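Local coordinates for L-arabinose ABC transporter, periplasmic L-arabinose-binding protein (Burkholderia thailandensis, PDB 4KZK) that binds sugars such as beta-D-galactose in the periplasm and probably delivers L-arabinose to an ABC transporter for uptake, at residues I39-K44 with D53-A58; Q93-C98 with M117-V122; V169-L174 with V234-N239; I261-N266 with G282-I287. All coordinates share one frame; numbering follows the deposited sequence.

Contact 1 (I39-K44 with D53-A58); sequences IGFVVK and DEWRFA. With GAL (beta-D-galactopyranose), chain B.
In the first beta-alpha-beta unit of the sugar-binding fold, strand 39-43 packs almost antiparallel (170°) against helix 53-58, and Phe-41 and Trp-55 tie the two together. The indole NE1 of Trp-55 donates to the backbone O of Phe-41 at 3.0 Å; the oxygen lies close to the indole plane, whereas the nitrogen sits above the carbonyl plane. The bond probably restrains the rotation of the indole, whose benzo part also rests against Val-43, with Trp-55 CZ2 3.5 Å from Val-43 CG2. With CG anti to its backbone N (chi1 -154°), the Phe-41 ring reaches toward the helix, its CD2 3.8 Å from CB of Ala-58. Its plane is inclined at 76° to that of the indole. At the ring's edge, OE1 of Glu-54 stands 3.4 Å from Phe-41 CE1, while OE2 lies close to the carboxylate of the sugar ligand Asp-123, which may favour protonation of one acid. Past the strand, the extended side chain of Lys-44 brings NZ to galactose O2 at 2.8 Å and to O1 at 3.2 Å; NZ also salt-bridges Asp-124. A ligand-binding residue just past the C-terminal end of a parallel strand is typical of periplasmic sugar-binding proteins.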
loop_
_atom_site.group_PDB
_atom_site.type_symbol
_atom_site.label_atom_id
_atom_site.label_comp_id
_atom_site.label_asym_id
_atom_site.label_seq_id
_atom_site.Cartn_x
_atom_site.Cartn_y
_atom_site.Cartn_z
ATOM N N ILE A 39 -16.761 -7.763 14.976
ATOM C CA ILE A 39 -16.371 -7.321 13.636
ATOM C C ILE A 39 -15.082 -8.026 13.238
ATOM O O ILE A 39 -14.119 -8.066 14.021
ATOM C CB ILE A 39 -16.188 -5.793 13.582
ATOM C CG1 ILE A 39 -17.541 -5.101 13.786
ATOM C CG2 ILE A 39 -15.590 -5.357 12.247
ATOM C CD1 ILE A 39 -17.462 -3.600 13.963
ATOM N N GLY A 40 -15.081 -8.574 12.026
ATOM C CA GLY A 40 -13.888 -9.203 11.449
ATOM C C GLY A 40 -13.063 -8.175 10.728
ATOM O O GLY A 40 -13.615 -7.240 10.156
ATOM N N PHE A 41 -11.738 -8.332 10.766
ATOM C CA PHE A 41 -10.826 -7.454 10.026
ATOM C C PHE A 41 -9.783 -8.370 9.394
ATOM O O PHE A 41 -8.899 -8.873 10.064
ATOM C CB PHE A 41 -10.179 -6.414 10.938
ATOM C CG PHE A 41 -9.742 -5.151 10.226
ATOM C CD1 PHE A 41 -8.775 -5.172 9.218
ATOM C CD2 PHE A 41 -10.312 -3.926 10.550
ATOM C CE1 PHE A 41 -8.394 -3.995 8.583
ATOM C CE2 PHE A 41 -9.925 -2.751 9.918
ATOM C CZ PHE A 41 -8.957 -2.795 8.912
ATOM N N VAL A 42 -9.949 -8.591 8.101
ATOM C CA VAL A 42 -9.261 -9.649 7.353
ATOM C C VAL A 42 -8.286 -8.973 6.411
ATOM O O VAL A 42 -8.679 -8.098 5.666
ATOM C CB VAL A 42 -10.288 -10.528 6.597
ATOM C CG1 VAL A 42 -9.580 -11.554 5.724
ATOM C CG2 VAL A 42 -11.230 -11.180 7.618
ATOM N N VAL A 43 -7.009 -9.356 6.470
ATOM C CA VAL A 43 -5.966 -8.695 5.676
ATOM C C VAL A 43 -5.158 -9.646 4.800
ATOM O O VAL A 43 -4.858 -10.780 5.188
ATOM C CB VAL A 43 -4.993 -7.880 6.577
ATOM C CG1 VAL A 43 -5.761 -6.861 7.407
ATOM C CG2 VAL A 43 -4.139 -8.786 7.459
ATOM N N LYS A 44 -4.773 -9.179 3.621
ATOM C CA LYS A 44 -4.078 -10.039 2.673
ATOM C C LYS A 44 -2.660 -10.426 3.092
ATOM O O LYS A 44 -2.169 -11.487 2.703
ATOM C CB LYS A 44 -4.041 -9.401 1.278
ATOM C CG LYS A 44 -3.366 -8.050 1.221
ATOM C CD LYS A 44 -3.305 -7.462 -0.188
ATOM C CE LYS A 44 -2.518 -6.160 -0.171
ATOM N NZ LYS A 44 -2.379 -5.471 -1.503
ATOM N N ASP A 53 -0.645 -2.142 11.483
ATOM C CA ASP A 53 -1.066 -0.827 11.957
ATOM C C ASP A 53 -2.572 -0.663 11.865
ATOM O O ASP A 53 -3.191 -0.119 12.789
ATOM C CB ASP A 53 -0.401 0.306 11.170
ATOM C CG ASP A 53 1.091 0.417 11.420
ATOM O OD1 ASP A 53 1.604 -0.085 12.448
ATOM O OD2 ASP A 53 1.764 1.051 10.592
ATOM N N GLU A 54 -3.170 -1.114 10.766
ATOM C CA GLU A 54 -4.642 -1.115 10.685
ATOM C C GLU A 54 -5.234 -1.866 11.854
ATOM O O GLU A 54 -6.178 -1.368 12.490
ATOM C CB GLU A 54 -5.096 -1.754 9.374
ATOM C CG GLU A 54 -4.923 -0.842 8.181
ATOM C CD GLU A 54 -5.483 -1.448 6.908
ATOM O OE1 GLU A 54 -5.770 -2.649 6.888
ATOM O OE2 GLU A 54 -5.625 -0.695 5.906
ATOM N N TRP A 55 -4.704 -3.057 12.133
ATOM C CA TRP A 55 -5.192 -3.889 13.252
ATOM C C TRP A 55 -5.078 -3.210 14.608
ATOM O O TRP A 55 -5.990 -3.332 15.432
ATOM C CB TRP A 55 -4.477 -5.236 13.297
ATOM C CG TRP A 55 -5.062 -6.307 12.384
ATOM C CD1 TRP A 55 -6.315 -6.323 11.826
ATOM C CD2 TRP A 55 -4.450 -7.546 12.024
ATOM N NE1 TRP A 55 -6.501 -7.483 11.118
ATOM C CE2 TRP A 55 -5.370 -8.252 11.219
ATOM C CE3 TRP A 55 -3.215 -8.130 12.303
ATOM C CZ2 TRP A 55 -5.094 -9.503 10.704
ATOM C CZ3 TRP A 55 -2.937 -9.373 11.775
ATOM C CH2 TRP A 55 -3.868 -10.053 10.995
ATOM N N ARG A 56 -3.971 -2.522 14.850
ATOM C CA ARG A 56 -3.750 -1.875 16.140
ATOM C C ARG A 56 -4.804 -0.784 16.339
ATOM O O ARG A 56 -5.354 -0.627 17.443
ATOM C CB ARG A 56 -2.326 -1.296 16.218
ATOM C CG ARG A 56 -2.076 -0.398 17.416
ATOM C CD ARG A 56 -0.598 -0.086 17.571
ATOM N NE ARG A 56 -0.026 0.697 16.467
ATOM C CZ ARG A 56 0.199 2.023 16.486
ATOM N NH1 ARG A 56 -0.130 2.777 17.533
ATOM N NH2 ARG A 56 0.753 2.610 15.423
ATOM N N PHE A 57 -5.102 -0.032 15.287
ATOM C CA PHE A 57 -6.115 1.028 15.380
ATOM C C PHE A 57 -7.544 0.494 15.392
ATOM O O PHE A 57 -8.422 1.065 16.073
ATOM C CB PHE A 57 -5.884 2.088 14.306
ATOM C CG PHE A 57 -4.725 2.961 14.621
ATOM C CD1 PHE A 57 -4.814 3.845 15.684
ATOM C CD2 PHE A 57 -3.531 2.876 13.931
ATOM C CE1 PHE A 57 -3.751 4.648 16.026
ATOM C CE2 PHE A 57 -2.450 3.688 14.281
ATOM C CZ PHE A 57 -2.571 4.577 15.333
ATOM N N ALA A 58 -7.777 -0.617 14.699
ATOM C CA ALA A 58 -9.057 -1.319 14.792
ATOM C C ALA A 58 -9.286 -1.818 16.220
ATOM O O ALA A 58 -10.413 -1.776 16.695
ATOM C CB ALA A 58 -9.139 -2.472 13.806
HETATM C C1 GAL B . -2.328 -1.963 -0.219
HETATM C C2 GAL B . -0.853 -2.288 0.005
HETATM C C3 GAL B . -0.456 -1.790 1.402
HETATM C C4 GAL B . -0.820 -0.315 1.547
HETATM C C5 GAL B . -2.303 -0.140 1.272
HETATM C C6 GAL B . -2.719 1.323 1.339
HETATM O O1 GAL B . -2.637 -2.320 -1.552
HETATM O O2 GAL B . -0.690 -3.684 -0.092
HETATM O O3 GAL B . 0.938 -2.004 1.654
HETATM O O4 GAL B . -0.032 0.482 0.697
HETATM O O5 GAL B . -2.564 -0.574 -0.055
HETATM O O6 GAL B . -4.105 1.465 1.076
#

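Contact 2 (Q93-C98 with M117-V122); sequences QGVIIC and MKLMSV
Val-95 and Met-120, with Ile-97, carry the centre of a ladder of five backbone hydrogen bonds between parallel strands 94-98 and 118-122. The ladder opens with Lys-118 N to Gln-93 O (3.0 Å). Val-95 then gives its N-H to Lys-118 O and takes one from Met-120 N, while Ile-97 gives its own to Met-120 O and accepts from Val-122 N. CA-H...O contacts accompany these bonds, among them Ile-96 CA to Met-120 O at 3.2 Å. The strands cross at -27° and are joined through helix 105-114, a beta-alpha-beta crossover of the Rossmann-like lobe. Apolar contacts fall on both faces of the sheet. On one, CD1 of Leu-119 lies 3.9 Å from Val-95 CG1 and 3.8 Å from Ile-97 CG2, bridging the two; helix 77-89 covers Val-95 and Ile-97 here. On the other, Ile-96 sets CG1 alongside Met-120 CB, whereas its CG2, anti to the backbone N, meets Val-122 CG1 at 3.8 Å; helix 291-308 packs against Met-120 and Val-122. At the margin, a water donates to Gln-93 O and weakly accepts from Lys-118 NZ; Lys-118 also makes a cation-pi contact with Trp-305. The buried Ser-121 hydroxyl is hydrogen-bonded outside the pair, to His-139 ND1.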
loop_
_atom_site.group_PDB
_atom_site.type_symbol
_atom_site.label_atom_id
_atom_site.label_comp_id
_atom_site.label_asym_id
_atom_site.label_seq_id
_atom_site.Cartn_x
_atom_site.Cartn_y
_atom_site.Cartn_z
ATOM N N GLN A 93 -21.073 -9.797 13.092
ATOM C CA GLN A 93 -22.103 -9.124 12.302
ATOM C C GLN A 93 -21.528 -8.273 11.172
ATOM O O GLN A 93 -22.274 -7.690 10.393
ATOM C CB GLN A 93 -23.007 -8.254 13.188
ATOM C CG GLN A 93 -23.697 -9.005 14.329
ATOM C CD GLN A 93 -22.893 -8.984 15.620
ATOM O OE1 GLN A 93 -21.798 -8.445 15.664
ATOM N NE2 GLN A 93 -23.451 -9.554 16.680
ATOM N N GLY A 94 -20.207 -8.188 11.076
ATOM C CA GLY A 94 -19.590 -7.456 9.985
ATOM C C GLY A 94 -18.157 -7.867 9.754
ATOM O O GLY A 94 -17.524 -8.416 10.646
ATOM N N VAL A 95 -17.661 -7.568 8.555
ATOM C CA VAL A 95 -16.262 -7.829 8.192
ATOM C C VAL A 95 -15.732 -6.694 7.300
ATOM O O VAL A 95 -16.394 -6.240 6.334
ATOM C CB VAL A 95 -16.121 -9.208 7.481
ATOM C CG1 VAL A 95 -17.060 -9.319 6.287
ATOM C CG2 VAL A 95 -14.667 -9.498 7.071
ATOM N N ILE A 96 -14.517 -6.263 7.629
ATOM C CA ILE A 96 -13.737 -5.334 6.813
ATOM C C ILE A 96 -12.589 -6.151 6.238
ATOM O O ILE A 96 -11.952 -6.907 6.973
ATOM C CB ILE A 96 -13.212 -4.172 7.671
ATOM C CG1 ILE A 96 -14.369 -3.357 8.270
ATOM C CG2 ILE A 96 -12.288 -3.270 6.874
ATOM C CD1 ILE A 96 -13.989 -2.511 9.458
ATOM N N ILE A 97 -12.376 -6.062 4.939
ATOM C CA ILE A 97 -11.394 -6.941 4.299
ATOM C C ILE A 97 -10.533 -6.209 3.272
ATOM O O ILE A 97 -11.041 -5.405 2.506
ATOM C CB ILE A 97 -12.079 -8.177 3.662
ATOM C CG1 ILE A 97 -11.048 -9.149 3.061
ATOM C CG2 ILE A 97 -13.151 -7.772 2.643
ATOM C CD1 ILE A 97 -11.566 -10.549 2.821
ATOM N N CYS A 98 -9.238 -6.506 3.290
ATOM C CA CYS A 98 -8.353 -6.197 2.172
ATOM C C CYS A 98 -8.019 -7.540 1.552
ATOM O O CYS A 98 -7.179 -8.267 2.071
ATOM C CB CYS A 98 -7.074 -5.471 2.593
ATOM S SG CYS A 98 -6.054 -5.078 1.121
ATOM N N MET A 117 -23.422 -10.892 7.596
ATOM C CA MET A 117 -22.310 -10.007 7.916
ATOM C C MET A 117 -22.315 -8.850 6.932
ATOM O O MET A 117 -22.246 -9.075 5.732
ATOM C CB MET A 117 -20.979 -10.770 7.813
ATOM C CG MET A 117 -20.766 -11.822 8.891
ATOM S SD MET A 117 -19.087 -12.475 8.934
ATOM C CE MET A 117 -19.161 -13.663 7.601
ATOM N N LYS A 118 -22.384 -7.616 7.425
ATOM C CA LYS A 118 -22.176 -6.451 6.564
ATOM C C LYS A 118 -20.734 -6.468 6.096
ATOM O O LYS A 118 -19.870 -6.928 6.840
ATOM C CB LYS A 118 -22.490 -5.164 7.309
ATOM C CG LYS A 118 -23.989 -5.023 7.505
ATOM C CD LYS A 118 -24.396 -3.856 8.368
ATOM C CE LYS A 118 -25.892 -3.607 8.262
ATOM N NZ LYS A 118 -26.687 -4.718 8.842
ATOM N N LEU A 119 -20.518 -6.007 4.865
ATOM C CA LEU A 119 -19.223 -6.117 4.184
ATOM C C LEU A 119 -18.687 -4.743 3.766
ATOM O O LEU A 119 -19.369 -3.992 3.065
ATOM C CB LEU A 119 -19.368 -7.007 2.942
ATOM C CG LEU A 119 -18.151 -7.101 2.016
ATOM C CD1 LEU A 119 -16.959 -7.723 2.718
ATOM C CD2 LEU A 119 -18.492 -7.845 0.739
ATOM N N MET A 120 -17.440 -4.467 4.163
ATOM C CA MET A 120 -16.702 -3.254 3.808
ATOM C C MET A 120 -15.301 -3.653 3.347
ATOM O O MET A 120 -14.757 -4.623 3.837
ATOM C CB MET A 120 -16.584 -2.362 5.036
ATOM C CG MET A 120 -15.806 -1.078 4.830
ATOM S SD MET A 120 -15.874 -0.094 6.329
ATOM C CE MET A 120 -17.607 0.349 6.357
ATOM N N SER A 121 -14.761 -2.918 2.384
ATOM C CA SER A 121 -13.387 -3.153 1.908
ATOM C C SER A 121 -12.466 -2.028 2.337
ATOM O O SER A 121 -12.887 -0.875 2.545
ATOM C CB SER A 121 -13.347 -3.322 0.387
ATOM O OG SER A 121 -13.883 -2.194 -0.236
ATOM N N VAL A 122 -11.195 -2.369 2.476
ATOM C CA VAL A 122 -10.160 -1.388 2.802
ATOM C C VAL A 122 -8.958 -1.668 1.906
ATOM O O VAL A 122 -8.624 -2.833 1.641
ATOM C CB VAL A 122 -9.836 -1.389 4.321
ATOM C CG1 VAL A 122 -9.204 -2.690 4.771
ATOM C CG2 VAL A 122 -8.996 -0.184 4.698
HETATM O O HOH W 1 -25.136 -7.547 10.071
#

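Contact 3 (V169-L174 with V234-N239). With GAL (beta-D-galactopyranose), chain B.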
loop_
_atom_site.group_PDB
_atom_site.type_symbol
_atom_site.label_atom_id
_atom_site.label_comp_id
_atom_site.label_asym_id
_atom_site.label_seq_id
_atom_site.Cartn_x
_atom_site.Cartn_y
_atom_site.Cartn_z
ATOM N N VAL A 169 18.804 9.759 -16.125
ATOM C CA VAL A 169 18.561 8.877 -14.970
ATOM C C VAL A 169 17.660 7.702 -15.348
ATOM O O VAL A 169 16.648 7.868 -16.020
ATOM C CB VAL A 169 17.982 9.672 -13.787
ATOM C CG1 VAL A 169 17.644 8.755 -12.616
ATOM C CG2 VAL A 169 18.981 10.730 -13.325
ATOM N N GLY A 170 18.062 6.505 -14.933
ATOM C CA GLY A 170 17.215 5.328 -15.082
ATOM C C GLY A 170 16.033 5.418 -14.135
ATOM O O GLY A 170 16.213 5.757 -12.978
ATOM N N VAL A 171 14.837 5.107 -14.642
ATOM C CA VAL A 171 13.592 5.161 -13.871
ATOM C C VAL A 171 13.049 3.737 -13.743
ATOM O O VAL A 171 12.523 3.171 -14.702
ATOM C CB VAL A 171 12.573 6.106 -14.539
ATOM C CG1 VAL A 171 11.270 6.161 -13.764
ATOM C CG2 VAL A 171 13.182 7.488 -14.655
ATOM N N LEU A 172 13.232 3.161 -12.558
ATOM C CA LEU A 172 12.789 1.787 -12.303
ATOM C C LEU A 172 11.356 1.778 -11.768
ATOM O O LEU A 172 11.110 2.131 -10.614
ATOM C CB LEU A 172 13.726 1.086 -11.318
ATOM C CG LEU A 172 13.446 -0.409 -11.145
ATOM C CD1 LEU A 172 13.665 -1.129 -12.468
ATOM C CD2 LEU A 172 14.299 -0.996 -10.035
ATOM N N ARG A 173 10.417 1.340 -12.597
ATOM C CA ARG A 173 9.016 1.255 -12.210
ATOM C C ARG A 173 8.663 -0.180 -11.836
ATOM O O ARG A 173 8.459 -1.034 -12.708
ATOM C CB ARG A 173 8.122 1.733 -13.349
ATOM C CG ARG A 173 6.652 1.822 -12.986
ATOM C CD ARG A 173 5.790 2.196 -14.171
ATOM N NE ARG A 173 5.458 1.066 -15.023
ATOM C CZ ARG A 173 4.418 0.244 -14.870
ATOM N NH1 ARG A 173 4.218 -0.721 -15.758
ATOM N NH2 ARG A 173 3.570 0.377 -13.858
ATOM N N LEU A 174 8.587 -0.445 -10.541
ATOM C CA LEU A 174 8.165 -1.766 -10.058
ATOM C C LEU A 174 6.677 -1.881 -10.263
ATOM O O LEU A 174 5.915 -1.124 -9.648
ATOM C CB LEU A 174 8.472 -1.940 -8.575
ATOM C CG LEU A 174 9.938 -1.981 -8.187
ATOM C CD1 LEU A 174 10.046 -1.778 -6.668
ATOM C CD2 LEU A 174 10.592 -3.267 -8.630
ATOM N N VAL A 234 16.437 5.961 -10.102
ATOM C CA VAL A 234 15.371 6.192 -9.138
ATOM C C VAL A 234 14.443 4.986 -9.197
ATOM O O VAL A 234 14.406 4.261 -10.213
ATOM C CB VAL A 234 14.611 7.517 -9.401
ATOM C CG1 VAL A 234 15.562 8.715 -9.430
ATOM C CG2 VAL A 234 13.829 7.461 -10.693
ATOM N N ALA A 235 13.725 4.742 -8.105
ATOM C CA ALA A 235 12.873 3.571 -8.052
ATOM C C ALA A 235 11.691 3.806 -7.154
ATOM O O ALA A 235 11.761 4.578 -6.199
ATOM C CB ALA A 235 13.659 2.347 -7.585
ATOM N N PHE A 236 10.613 3.095 -7.441
ATOM C CA PHE A 236 9.395 3.187 -6.666
ATOM C C PHE A 236 8.509 2.035 -7.055
ATOM O O PHE A 236 8.620 1.473 -8.143
ATOM C CB PHE A 236 8.699 4.531 -6.962
ATOM C CG PHE A 236 8.578 4.826 -8.437
ATOM C CD1 PHE A 236 9.614 5.458 -9.114
ATOM C CD2 PHE A 236 7.464 4.422 -9.160
ATOM C CE1 PHE A 236 9.541 5.702 -10.469
ATOM C CE2 PHE A 236 7.389 4.672 -10.512
ATOM C CZ PHE A 236 8.423 5.310 -11.173
ATOM N N GLY A 237 7.573 1.734 -6.186
ATOM C CA GLY A 237 6.608 0.686 -6.458
ATOM C C GLY A 237 5.221 1.053 -6.001
ATOM O O GLY A 237 4.747 2.192 -6.175
ATOM N N SER A 238 4.537 0.086 -5.442
ATOM C CA SER A 238 3.209 0.306 -4.909
ATOM C C SER A 238 3.249 0.613 -3.414
ATOM O O SER A 238 2.293 1.154 -2.876
ATOM C CB SER A 238 2.318 -0.897 -5.174
ATOM O OG SER A 238 2.857 -2.072 -4.614
ATOM N N ASN A 239 4.340 0.237 -2.748
ATOM C CA ASN A 239 4.456 0.430 -1.303
ATOM C C ASN A 239 5.908 0.361 -0.870
ATOM O O ASN A 239 6.802 0.154 -1.687
ATOM C CB ASN A 239 3.558 -0.560 -0.517
ATOM C CG ASN A 239 3.998 -2.013 -0.644
ATOM O OD1 ASN A 239 4.979 -2.330 -1.303
ATOM N ND2 ASN A 239 3.255 -2.905 -0.006
HETATM C C1 GAL B . -2.328 -1.963 -0.219
HETATM C C2 GAL B . -0.853 -2.288 0.005
HETATM C C3 GAL B . -0.456 -1.790 1.402
HETATM C C4 GAL B . -0.820 -0.315 1.547
HETATM C C5 GAL B . -2.303 -0.140 1.272
HETATM C C6 GAL B . -2.719 1.323 1.339
HETATM O O1 GAL B . -2.637 -2.320 -1.552
HETATM O O2 GAL B . -0.690 -3.684 -0.092
HETATM O O3 GAL B . 0.938 -2.004 1.654
HETATM O O4 GAL B . -0.032 0.482 0.697
HETATM O O5 GAL B . -2.564 -0.574 -0.055
HETATM O O6 GAL B . -4.105 1.465 1.076
#
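Gly-170 O accepts from Val-234 N (2.9 Å), the first of four backbone hydrogen bonds that join the neighbouring parallel strands 170-174 and 234-236 in the second lobe of a periplasmic-binding-protein fold. Val-234 answers through its own O, which takes the N-H of Leu-172 at 2.8 Å. The next link, Phe-236 N to Leu-172 O, is weak at 3.4 Å, and that oxygen also receives a CA-H from Ala-235. Leu-174 N closes the series on Phe-236 O (3.1 Å). Leu-172 O additionally lies over one face of the Phe-236 ring, offset toward the rim. The ring's chi1 of 48° sets CG between the backbone N and carbonyl carbon and turns the ring back toward strand 170-174, with CE1 3.7 Å from Val-171 CG1 and CE2 3.8 Å from Arg-173 CG. The buried guanidinium of Arg-173 is well satisfied: it forms salt bridges with Asp-205 and Asp-177 and a hydrogen bond with Thr-186. In the loop beyond the strand, Asn-239 of the galactose site gives its ND2 hydrogen almost straight (177°) to galactose O3 at 3.0 Å; its side chain caps a backbone N in the first turn of helix 240-252, and OD1 also meets Thr-242 OG1. Helices 180-195 and 144-161 cover the face bearing Phe-236, helix 213-226 packs on the Leu-172 side, and strand 203-207 continues the sheet past Arg-173.

Contact 4 (I261-N266 with G282-I287); sequences IAVGIN and GFFGSI. With GAL (beta-D-galactopyranose), chain B.
Val-263 and Phe-284 meet because each sends its side chain to the same side of the sheet: with a chi1 of 168° Phe-284 swings its ring away from the backbone N, and at 171° Val-263 holds CG2 beside its own N, 4.0 Å from Phe-284 CD2 at the ring's edge. The two strands, 261-264 and 283-287, are parallel neighbours in a beta-alpha-beta unit, connected through helix 269-276, and a beta bulge interrupts their pairing. At the bulge one oxygen, Ala-262 O, receives two N-H groups, from Phe-284 N at 2.8 Å and, weakly, from Gly-285 N at 3.5 Å. Ala-262 pairs with Phe-283 but Val-263 with Gly-285, so one extra residue is taken up on strand 283-287. Regular bonding resumes with Gly-264 N to Gly-285 O and Ile-287 N to Gly-264 O, and Asn-266 N then donates to Ile-287 O at 2.8 Å. Gly-264 passes close to the ring of Phe-283, whose CZ is 4.1 Å from Gly-264 N; with no side chain, the glycine lets the ring lie near the backbone. Ser-286 OG is hydrogen-bonded to Asp-240. Beyond the corner in the chain at Ile-265, the Asn-266 amide faces the sugar and uses both of its ends. Galactose O4 donates to Asn-266 OD1 at 2.6 Å, and Asn-266 ND2 donates to galactose O3 at 3.0 Å.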
loop_
_atom_site.group_PDB
_atom_site.type_symbol
_atom_site.label_atom_id
_atom_site.label_comp_id
_atom_site.label_asym_id
_atom_site.label_seq_id
_atom_site.Cartn_x
_atom_site.Cartn_y
_atom_site.Cartn_z
ATOM N N ILE A 261 17.855 6.858 -5.726
ATOM C CA ILE A 261 16.833 7.555 -4.922
ATOM C C ILE A 261 15.521 6.795 -5.060
ATOM O O ILE A 261 14.909 6.796 -6.126
ATOM C CB ILE A 261 16.644 9.019 -5.362
ATOM C CG1 ILE A 261 17.965 9.773 -5.236
ATOM C CG2 ILE A 261 15.555 9.685 -4.542
ATOM C CD1 ILE A 261 17.936 11.116 -5.919
ATOM N N ALA A 262 15.102 6.152 -3.981
ATOM C CA ALA A 262 13.890 5.359 -3.968
ATOM C C ALA A 262 12.937 5.907 -2.932
ATOM O O ALA A 262 13.352 6.223 -1.827
ATOM C CB ALA A 262 14.229 3.904 -3.660
ATOM N N VAL A 263 11.658 6.009 -3.298
ATOM C CA VAL A 263 10.640 6.531 -2.376
ATOM C C VAL A 263 9.456 5.583 -2.395
ATOM O O VAL A 263 8.941 5.238 -3.465
ATOM C CB VAL A 263 10.210 7.971 -2.760
ATOM C CG1 VAL A 263 9.003 8.441 -1.950
ATOM C CG2 VAL A 263 11.372 8.923 -2.601
ATOM N N GLY A 264 9.050 5.149 -1.214
ATOM C CA GLY A 264 7.935 4.242 -1.054
ATOM C C GLY A 264 6.626 4.906 -0.714
ATOM O O GLY A 264 6.501 6.133 -0.790
ATOM N N ILE A 265 5.655 4.058 -0.383
ATOM C CA ILE A 265 4.335 4.456 0.112
ATOM C C ILE A 265 4.006 3.587 1.329
ATOM O O ILE A 265 4.192 2.365 1.270
ATOM C CB ILE A 265 3.240 4.291 -0.953
ATOM C CG1 ILE A 265 3.528 5.200 -2.147
ATOM C CG2 ILE A 265 1.871 4.551 -0.358
ATOM C CD1 ILE A 265 2.697 4.849 -3.365
ATOM N N ASN A 266 3.589 4.264 2.406
ATOM C CA ASN A 266 2.998 3.757 3.664
ATOM C C ASN A 266 3.572 4.507 4.847
ATOM O O ASN A 266 2.846 5.010 5.663
ATOM C CB ASN A 266 3.181 2.271 3.904
ATOM C CG ASN A 266 2.315 1.417 3.026
ATOM O OD1 ASN A 266 1.387 1.906 2.384
ATOM N ND2 ASN A 266 2.590 0.110 3.022
ATOM N N GLY A 282 19.632 3.660 -0.053
ATOM C CA GLY A 282 18.938 4.256 -1.184
ATOM C C GLY A 282 17.447 4.446 -1.007
ATOM O O GLY A 282 16.822 5.094 -1.838
ATOM N N PHE A 283 16.870 3.886 0.064
ATOM C CA PHE A 283 15.501 4.190 0.445
ATOM C C PHE A 283 15.510 5.570 1.121
ATOM O O PHE A 283 15.870 5.700 2.302
ATOM C CB PHE A 283 14.972 3.120 1.373
ATOM C CG PHE A 283 13.496 3.205 1.606
ATOM C CD1 PHE A 283 12.977 4.083 2.533
ATOM C CD2 PHE A 283 12.622 2.417 0.868
ATOM C CE1 PHE A 283 11.621 4.155 2.750
ATOM C CE2 PHE A 283 11.256 2.488 1.081
ATOM C CZ PHE A 283 10.756 3.375 2.013
ATOM N N PHE A 284 15.118 6.576 0.340
ATOM C CA PHE A 284 15.282 7.971 0.705
ATOM C C PHE A 284 14.077 8.487 1.484
ATOM O O PHE A 284 14.191 9.284 2.404
ATOM C CB PHE A 284 15.477 8.794 -0.561
ATOM C CG PHE A 284 15.384 10.259 -0.325
ATOM C CD1 PHE A 284 16.383 10.924 0.330
ATOM C CD2 PHE A 284 14.262 10.963 -0.731
ATOM C CE1 PHE A 284 16.273 12.283 0.574
ATOM C CE2 PHE A 284 14.137 12.310 -0.471
ATOM C CZ PHE A 284 15.150 12.974 0.174
ATOM N N GLY A 285 12.891 8.057 1.096
ATOM C CA GLY A 285 11.690 8.591 1.726
ATOM C C GLY A 285 10.489 7.716 1.476
ATOM O O GLY A 285 10.579 6.711 0.771
ATOM N N SER A 286 9.349 8.115 2.055
ATOM C CA SER A 286 8.099 7.390 1.868
ATOM C C SER A 286 6.932 8.328 2.003
ATOM O O SER A 286 7.018 9.309 2.743
ATOM C CB SER A 286 7.998 6.288 2.928
ATOM O OG SER A 286 6.812 5.540 2.810
ATOM N N ILE A 287 5.824 8.041 1.326
ATOM C CA ILE A 287 4.616 8.837 1.565
ATOM C C ILE A 287 3.870 8.208 2.734
ATOM O O ILE A 287 3.345 7.073 2.629
ATOM C CB ILE A 287 3.701 8.943 0.322
ATOM C CG1 ILE A 287 4.465 9.422 -0.914
ATOM C CG2 ILE A 287 2.502 9.834 0.643
ATOM C CD1 ILE A 287 5.171 10.748 -0.729
HETATM C C1 GAL B . -2.328 -1.963 -0.219
HETATM C C2 GAL B . -0.853 -2.288 0.005
HETATM C C3 GAL B . -0.456 -1.790 1.402
HETATM C C4 GAL B . -0.820 -0.315 1.547
HETATM C C5 GAL B . -2.303 -0.140 1.272
HETATM C C6 GAL B . -2.719 1.323 1.339
HETATM O O1 GAL B . -2.637 -2.320 -1.552
HETATM O O2 GAL B . -0.690 -3.684 -0.092
HETATM O O3 GAL B . 0.938 -2.004 1.654
HETATM O O4 GAL B . -0.032 0.482 0.697
HETATM O O5 GAL B . -2.564 -0.574 -0.055
HETATM O O6 GAL B . -4.105 1.465 1.076
#

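Overall arrangement
The four contacts follow one another along the chain, each closing before the next opens, and fall into two pairs on opposite sides of the chain's centre. Contacts 1 and 2 lie about 10 Å apart between centres, joined through strands 38-43 and 94-98, neighbours in the sheet of one lobe; contacts 3 and 4, also about 10 Å apart, are joined through strands 233-236 and 260-264, neighbours in the sheet of the other. Between the pairs the centres are about 24 to 33 Å apart. Contacts 1, 3 and 4 touch the galactose, so residues following strands on both sides of the centre grip one sugar, consistent with the two lobes of a periplasmic binding protein closing on the sugar between them.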